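Local coordinates for Glyco_hydro_cc domain-containing protein (Blastomyces gilchristii, PDB 6UB0), which hydrolyses curdlan, a beta-1,3-glucan, as an exo-acting glucanase of glycoside hydrolase family 128, subgroup III, at residues R5-N10 with G21-S26; P44-P49 with L71-P76. One frame throughout, in Å; residues are numbered along the deposited sequence.

Contacts 1 and 2 lie in one catalytic domain of the TIM-barrel clan, with centres about 18 Å apart. Their nearest atoms stay about 5 Å from each other, so the two do not touch. What joins them is the bound sugar. In contact 1, strand 5-8, paired with 23-26, leads to N10, whose amide reaches O4 of the BGC glucose. In contact 2, W47 holds O2 of the same glucose, and N74 holds O2 of the GLC unit. The pair of sugars is laminaribiose in subsites -2 and -1. E75 of contact 2 and E176 of strand 172-180 also belong to this pocket.

Contact 1 (R5-N10 with G21-S26); sequences RGLAYN and GPFSWS. With BGC (beta-D-glucopyranose), chain B.
Two neighbouring parallel strands of the barrel wall, 5-8 and 23-26, meet here. L7 N donates to W25 O at 2.8 Å, and S24 N donates to R5 O. The indole of W25 lies over G6, whose CA sits 3.4 Å from the centroid of the five-membered ring in a CH-pi contact. The W25 N-H itself goes to K4 O. F23 lies across L7 at about a right angle, and L7 CD2 stands 3.7 Å from the centroid of its ring. CG of F23 is anti to its own carbonyl carbon (chi1 -57°), which brings CE1 within 3.6 Å of R5 CG. Beyond F23, the R5 guanidinium has P22 CG over one face; its NH1 bonds to Y227 O and its NH2 forms a salt bridge with D198. Water 1 links R5 N to P22 O. At the other end, S26 CB meets the edge of the Y9 ring, and water 2 joins Y9 OH, which also bonds to P33 O, to S26 OG. Past the strand, N10 ND2 donates to O4 of BGC at 3.0 Å. A ligand-binding residue just beyond the C-terminal end of a parallel strand is the usual arrangement of a TIM barrel.

Contact 2 (P44-P49 with L71-P76); sequences PMLWGP and LAFNEP. With GLC (alpha-D-glucopyranose), chain C; BGC (beta-D-glucopyranose), chain B.
Two loops pack together here, each following a strand, 41-42 or 69-71, and both reach the glucan pocket. The contact is buried and runs from backbone pairing at one end to sugar binding at the other. L71 N donates to P44 O at 2.9 Å, and L46 N donates to L71 O. These bonds flank M45, which bridges to L71. Further on, N74 N donates to W47 O at 2.7 Å. This bond helps set N74 against the face of the W47 indole.

L46 and F73 lie side by side and point the same way, with CD2 of L46 3.7 Å from CE1 of F73. The M45 chain is bent at its last torsion, and its CE comes close to A72 O and N74 OD1.

Such loops after the strands form the active-site end of a TIM barrel, and here they carry W47, N74 and E75. N74 CB lies over one face of W47, 3.7 Å from the centroid of the five-membered ring. The W47 ring and the N74 amide planes are 30° apart. With CG anti to the backbone N of W47 (chi1 -176°), the indole edge reaches the sugar, and NE1 donates in the ring plane to BGC O2 at 3.0 Å. R50 makes a cation-pi contact with the same indole. N74 ND2 gives an almost straight bond to GLC O2, at 3.0 Å and 171°, and also bonds to Q81 OE1. E75 OE2 lies 3.5 Å from GLC C1 and is hydrogen-bonded to H142 ND1, while E176 OE1 bonds to the same sugar.

Contact 1 (R5-N10 with G21-S26)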
loop_
_atom_site.group_PDB
_atom_site.type_symbol
_atom_site.label_atom_id
_atom_site.label_comp_id
_atom_site.label_asym_id
_atom_site.label_seq_id
_atom_site.Cartn_x
_atom_site.Cartn_y
_atom_site.Cartn_z
ATOM N N ARG A 5 2.390 9.945 -4.581
ATOM C CA ARG A 5 1.342 9.221 -5.345
ATOM C C ARG A 5 1.890 8.006 -6.110
ATOM O O ARG A 5 2.861 8.207 -6.909
ATOM C CB ARG A 5 0.766 10.203 -6.359
ATOM C CG ARG A 5 -0.561 9.731 -6.923
ATOM C CD ARG A 5 -1.417 10.838 -7.551
ATOM N NE ARG A 5 -1.694 11.964 -6.662
ATOM C CZ ARG A 5 -2.273 13.124 -7.043
ATOM N NH1 ARG A 5 -2.653 13.283 -8.297
ATOM N NH2 ARG A 5 -2.437 14.119 -6.190
ATOM N N GLY A 6 1.209 6.852 -6.000
ATOM C CA GLY A 6 1.625 5.535 -6.505
ATOM C C GLY A 6 0.735 4.977 -7.610
ATOM O O GLY A 6 -0.476 5.310 -7.645
ATOM N N LEU A 7 1.290 4.026 -8.358
ATOM C CA LEU A 7 0.579 3.281 -9.431
ATOM C C LEU A 7 0.500 1.815 -8.992
ATOM O O LEU A 7 1.481 1.089 -9.150
ATOM C CB LEU A 7 1.344 3.486 -10.736
ATOM C CG LEU A 7 1.280 4.920 -11.298
ATOM C CD1 LEU A 7 2.196 5.023 -12.508
ATOM C CD2 LEU A 7 -0.142 5.321 -11.656
ATOM N N ALA A 8 -0.682 1.388 -8.517
ATOM C CA ALA A 8 -0.995 0.011 -8.092
ATOM C C ALA A 8 -1.563 -0.756 -9.315
ATOM O O ALA A 8 -2.598 -0.386 -9.819
ATOM C CB ALA A 8 -1.984 0.090 -6.967
ATOM N N TYR A 9 -0.863 -1.761 -9.840
ATOM C CA TYR A 9 -1.249 -2.370 -11.137
ATOM C C TYR A 9 -1.154 -3.887 -11.140
ATOM O O TYR A 9 -0.550 -4.489 -10.278
ATOM C CB TYR A 9 -0.303 -1.926 -12.255
ATOM C CG TYR A 9 1.121 -2.374 -12.149
ATOM C CD1 TYR A 9 2.043 -1.734 -11.319
ATOM C CD2 TYR A 9 1.571 -3.492 -12.838
ATOM C CE1 TYR A 9 3.366 -2.118 -11.282
ATOM C CE2 TYR A 9 2.886 -3.895 -12.779
ATOM C CZ TYR A 9 3.778 -3.237 -11.972
ATOM O OH TYR A 9 5.060 -3.668 -11.974
ATOM N N ASN A 10 -1.795 -4.475 -12.127
ATOM C CA ASN A 10 -1.587 -5.888 -12.518
ATOM C C ASN A 10 -0.897 -5.933 -13.895
ATOM O O ASN A 10 0.169 -6.600 -14.038
ATOM C CB ASN A 10 -2.916 -6.642 -12.469
ATOM C CG ASN A 10 -3.450 -6.937 -11.078
ATOM O OD1 ASN A 10 -4.602 -7.342 -10.962
ATOM N ND2 ASN A 10 -2.649 -6.795 -10.030
ATOM N N GLY A 21 2.583 12.071 -15.187
ATOM C CA GLY A 21 1.838 12.441 -13.972
ATOM C C GLY A 21 2.774 12.489 -12.753
ATOM O O GLY A 21 3.942 12.140 -12.860
ATOM N N PRO A 22 2.312 12.922 -11.560
ATOM C CA PRO A 22 3.180 13.053 -10.380
ATOM C C PRO A 22 3.355 11.741 -9.606
ATOM O O PRO A 22 3.060 11.686 -8.451
ATOM C CB PRO A 22 2.445 14.053 -9.492
ATOM C CG PRO A 22 0.981 13.861 -9.851
ATOM C CD PRO A 22 0.944 13.416 -11.294
ATOM N N PHE A 23 3.897 10.748 -10.286
ATOM C CA PHE A 23 4.033 9.369 -9.761
ATOM C C PHE A 23 5.497 9.126 -9.435
ATOM O O PHE A 23 6.378 9.543 -10.190
ATOM C CB PHE A 23 3.427 8.372 -10.752
ATOM C CG PHE A 23 1.977 8.668 -11.044
ATOM C CD1 PHE A 23 0.985 8.445 -10.106
ATOM C CD2 PHE A 23 1.589 9.166 -12.259
ATOM C CE1 PHE A 23 -0.349 8.724 -10.382
ATOM C CE2 PHE A 23 0.258 9.389 -12.553
ATOM C CZ PHE A 23 -0.702 9.235 -11.603
ATOM N N SER A 24 5.764 8.524 -8.291
ATOM C CA SER A 24 7.151 8.219 -7.899
ATOM C C SER A 24 7.301 6.724 -7.780
ATOM O O SER A 24 8.461 6.292 -7.762
ATOM C CB SER A 24 7.495 8.946 -6.636
ATOM O OG SER A 24 6.685 8.488 -5.585
ATOM N N TRP A 25 6.189 5.971 -7.674
ATOM C CA TRP A 25 6.281 4.549 -7.319
ATOM C C TRP A 25 5.103 3.721 -7.840
ATOM O O TRP A 25 4.029 4.247 -8.242
ATOM C CB TRP A 25 6.444 4.414 -5.802
ATOM C CG TRP A 25 5.209 4.689 -5.014
ATOM C CD1 TRP A 25 4.664 5.903 -4.741
ATOM C CD2 TRP A 25 4.347 3.714 -4.400
ATOM N NE1 TRP A 25 3.524 5.757 -4.003
ATOM C CE2 TRP A 25 3.310 4.430 -3.772
ATOM C CE3 TRP A 25 4.373 2.305 -4.337
ATOM C CZ2 TRP A 25 2.278 3.773 -3.101
ATOM C CZ3 TRP A 25 3.357 1.666 -3.678
ATOM C CH2 TRP A 25 2.370 2.398 -3.021
ATOM N N SER A 26 5.337 2.412 -7.816
ATOM C CA SER A 26 4.424 1.388 -8.319
ATOM C C SER A 26 4.531 0.141 -7.461
ATOM O O SER A 26 5.582 -0.078 -6.830
ATOM C CB SER A 26 4.679 1.052 -9.722
ATOM O OG SER A 26 5.888 0.380 -9.832
HETATM C C2 BGC B . -5.174 -9.374 -4.674
HETATM C C3 BGC B . -4.008 -9.229 -5.607
HETATM C C4 BGC B . -4.529 -8.513 -6.833
HETATM C C5 BGC B . -5.199 -7.182 -6.430
HETATM C C6 BGC B . -5.896 -6.320 -7.493
HETATM C C1 BGC B . -5.854 -8.068 -4.366
HETATM O O2 BGC B . -4.616 -9.906 -3.468
HETATM O O3 BGC B . -3.313 -10.486 -5.873
HETATM O O4 BGC B . -3.369 -8.393 -7.656
HETATM O O5 BGC B . -6.301 -7.372 -5.537
HETATM O O6 BGC B . -6.778 -7.200 -8.244
HETATM O O HOH W 1 3.016 12.598 -5.773
HETATM O O HOH W 2 6.546 -1.193 -12.399
#

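Contact 2 (P44-P49 with L71-P76)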
loop_
_atom_site.group_PDB
_atom_site.type_symbol
_atom_site.label_atom_id
_atom_site.label_comp_id
_atom_site.label_asym_id
_atom_site.label_seq_id
_atom_site.Cartn_x
_atom_site.Cartn_y
_atom_site.Cartn_z
ATOM N N PRO A 44 8.687 -4.174 -4.219
ATOM C CA PRO A 44 8.298 -5.576 -4.080
ATOM C C PRO A 44 7.391 -5.802 -2.870
ATOM O O PRO A 44 7.529 -5.066 -1.885
ATOM C CB PRO A 44 9.649 -6.298 -3.921
ATOM C CG PRO A 44 10.634 -5.340 -4.517
ATOM C CD PRO A 44 10.122 -3.963 -4.159
ATOM N N MET A 45 6.459 -6.755 -3.016
ATOM C CA MET A 45 5.589 -7.219 -1.906
ATOM C C MET A 45 5.785 -8.708 -1.616
ATOM O O MET A 45 5.708 -9.531 -2.520
ATOM C CB MET A 45 4.127 -6.890 -2.178
ATOM C CG MET A 45 3.204 -7.599 -1.180
ATOM S SD MET A 45 1.463 -7.250 -1.433
ATOM C CE MET A 45 1.257 -5.720 -0.537
ATOM N N LEU A 46 6.003 -9.006 -0.339
ATOM C CA LEU A 46 5.757 -10.341 0.267
ATOM C C LEU A 46 4.272 -10.451 0.627
ATOM O O LEU A 46 3.887 -9.935 1.621
ATOM C CB LEU A 46 6.646 -10.509 1.499
ATOM C CG LEU A 46 6.539 -11.882 2.158
ATOM C CD1 LEU A 46 6.586 -12.949 1.088
ATOM C CD2 LEU A 46 7.650 -12.095 3.211
ATOM N N TRP A 47 3.481 -11.050 -0.243
ATOM C CA TRP A 47 1.995 -11.016 -0.200
ATOM C C TRP A 47 1.479 -11.810 0.998
ATOM O O TRP A 47 0.461 -11.423 1.575
ATOM C CB TRP A 47 1.476 -11.580 -1.515
ATOM C CG TRP A 47 -0.006 -11.511 -1.655
ATOM C CD1 TRP A 47 -0.735 -10.506 -2.217
ATOM C CD2 TRP A 47 -0.950 -12.471 -1.152
ATOM N NE1 TRP A 47 -2.062 -10.816 -2.188
ATOM C CE2 TRP A 47 -2.225 -11.993 -1.496
ATOM C CE3 TRP A 47 -0.842 -13.698 -0.474
ATOM C CZ2 TRP A 47 -3.385 -12.718 -1.188
ATOM C CZ3 TRP A 47 -1.989 -14.399 -0.158
ATOM C CH2 TRP A 47 -3.240 -13.906 -0.509
ATOM N N GLY A 48 2.126 -12.938 1.234
ATOM C CA GLY A 48 1.732 -13.961 2.217
ATOM C C GLY A 48 2.606 -15.205 2.080
ATOM O O GLY A 48 3.504 -15.300 1.231
ATOM N N PRO A 49 2.264 -16.259 2.857
ATOM C CA PRO A 49 3.024 -17.505 2.849
ATOM C C PRO A 49 3.366 -18.105 1.480
ATOM O O PRO A 49 4.418 -18.743 1.356
ATOM C CB PRO A 49 2.070 -18.484 3.539
ATOM C CG PRO A 49 1.168 -17.625 4.388
ATOM C CD PRO A 49 1.048 -16.297 3.667
ATOM N N LEU A 71 7.387 -4.261 0.889
ATOM C CA LEU A 71 6.050 -4.387 1.570
ATOM C C LEU A 71 5.810 -5.828 2.043
ATOM O O LEU A 71 6.119 -6.795 1.296
ATOM C CB LEU A 71 4.892 -4.018 0.640
ATOM C CG LEU A 71 4.795 -2.566 0.235
ATOM C CD1 LEU A 71 4.037 -2.434 -1.070
ATOM C CD2 LEU A 71 4.204 -1.669 1.317
ATOM N N ALA A 72 5.103 -5.953 3.163
ATOM C CA ALA A 72 4.759 -7.264 3.737
ATOM C C ALA A 72 3.331 -7.651 3.340
ATOM O O ALA A 72 2.782 -7.022 2.421
ATOM C CB ALA A 72 4.934 -7.218 5.225
ATOM N N PHE A 73 2.738 -8.607 4.065
ATOM C CA PHE A 73 1.579 -9.412 3.629
ATOM C C PHE A 73 0.380 -8.505 3.301
ATOM O O PHE A 73 0.158 -7.446 3.896
ATOM C CB PHE A 73 1.278 -10.459 4.709
ATOM C CG PHE A 73 2.534 -10.909 5.440
ATOM C CD1 PHE A 73 3.556 -11.574 4.767
ATOM C CD2 PHE A 73 2.698 -10.657 6.802
ATOM C CE1 PHE A 73 4.713 -11.994 5.420
ATOM C CE2 PHE A 73 3.861 -11.082 7.464
ATOM C CZ PHE A 73 4.866 -11.725 6.767
ATOM N N ASN A 74 -0.388 -8.953 2.324
ATOM C CA ASN A 74 -1.643 -8.281 1.877
ATOM C C ASN A 74 -2.857 -8.727 2.694
ATOM O O ASN A 74 -3.408 -9.785 2.387
ATOM C CB ASN A 74 -1.901 -8.553 0.419
ATOM C CG ASN A 74 -2.876 -7.545 -0.126
ATOM O OD1 ASN A 74 -2.617 -6.356 -0.103
ATOM N ND2 ASN A 74 -4.031 -8.028 -0.533
ATOM N N GLU A 75 -3.362 -7.860 3.542
ATOM C CA GLU A 75 -4.679 -8.143 4.230
ATOM C C GLU A 75 -4.608 -9.502 4.930
ATOM O O GLU A 75 -5.398 -10.438 4.680
ATOM C CB GLU A 75 -5.872 -8.014 3.275
ATOM C CG GLU A 75 -6.195 -6.563 2.938
ATOM C CD GLU A 75 -7.472 -6.323 2.178
ATOM O OE1 GLU A 75 -8.216 -7.326 1.979
ATOM O OE2 GLU A 75 -7.738 -5.108 1.900
ATOM N N PRO A 76 -3.664 -9.655 5.895
ATOM C CA PRO A 76 -3.631 -10.873 6.705
ATOM C C PRO A 76 -4.933 -11.036 7.527
ATOM O O PRO A 76 -5.299 -12.160 7.891
ATOM C CB PRO A 76 -2.367 -10.654 7.562
ATOM C CG PRO A 76 -2.253 -9.142 7.679
ATOM C CD PRO A 76 -2.655 -8.666 6.300
HETATM C C1 GLC C . -8.624 -5.670 -1.408
HETATM C C2 GLC C . -7.596 -6.746 -1.788
HETATM C C3 GLC C . -7.820 -7.240 -3.218
HETATM C C4 GLC C . -9.310 -7.636 -3.398
HETATM C C5 GLC C . -10.244 -6.560 -2.911
HETATM C C6 GLC C . -11.749 -6.874 -3.034
HETATM O O1 GLC C . -8.599 -4.521 -2.269
HETATM O O2 GLC C . -6.201 -6.367 -1.699
HETATM O O3 GLC C . -6.927 -8.322 -3.481
HETATM O O4 GLC C . -9.569 -7.757 -4.757
HETATM O O5 GLC C . -9.922 -6.303 -1.544
HETATM O O6 GLC C . -11.859 -8.254 -2.841
HETATM C C2 BGC B . -5.174 -9.374 -4.674
HETATM C C3 BGC B . -4.008 -9.229 -5.607
HETATM C C4 BGC B . -4.529 -8.513 -6.833
HETATM C C5 BGC B . -5.199 -7.182 -6.430
HETATM C C6 BGC B . -5.896 -6.320 -7.493
HETATM C C1 BGC B . -5.854 -8.068 -4.366
HETATM O O2 BGC B . -4.616 -9.906 -3.468
HETATM O O3 BGC B . -3.313 -10.486 -5.873
HETATM O O4 BGC B . -3.369 -8.393 -7.656
HETATM O O5 BGC B . -6.301 -7.372 -5.537
HETATM O O6 BGC B . -6.778 -7.200 -8.244
#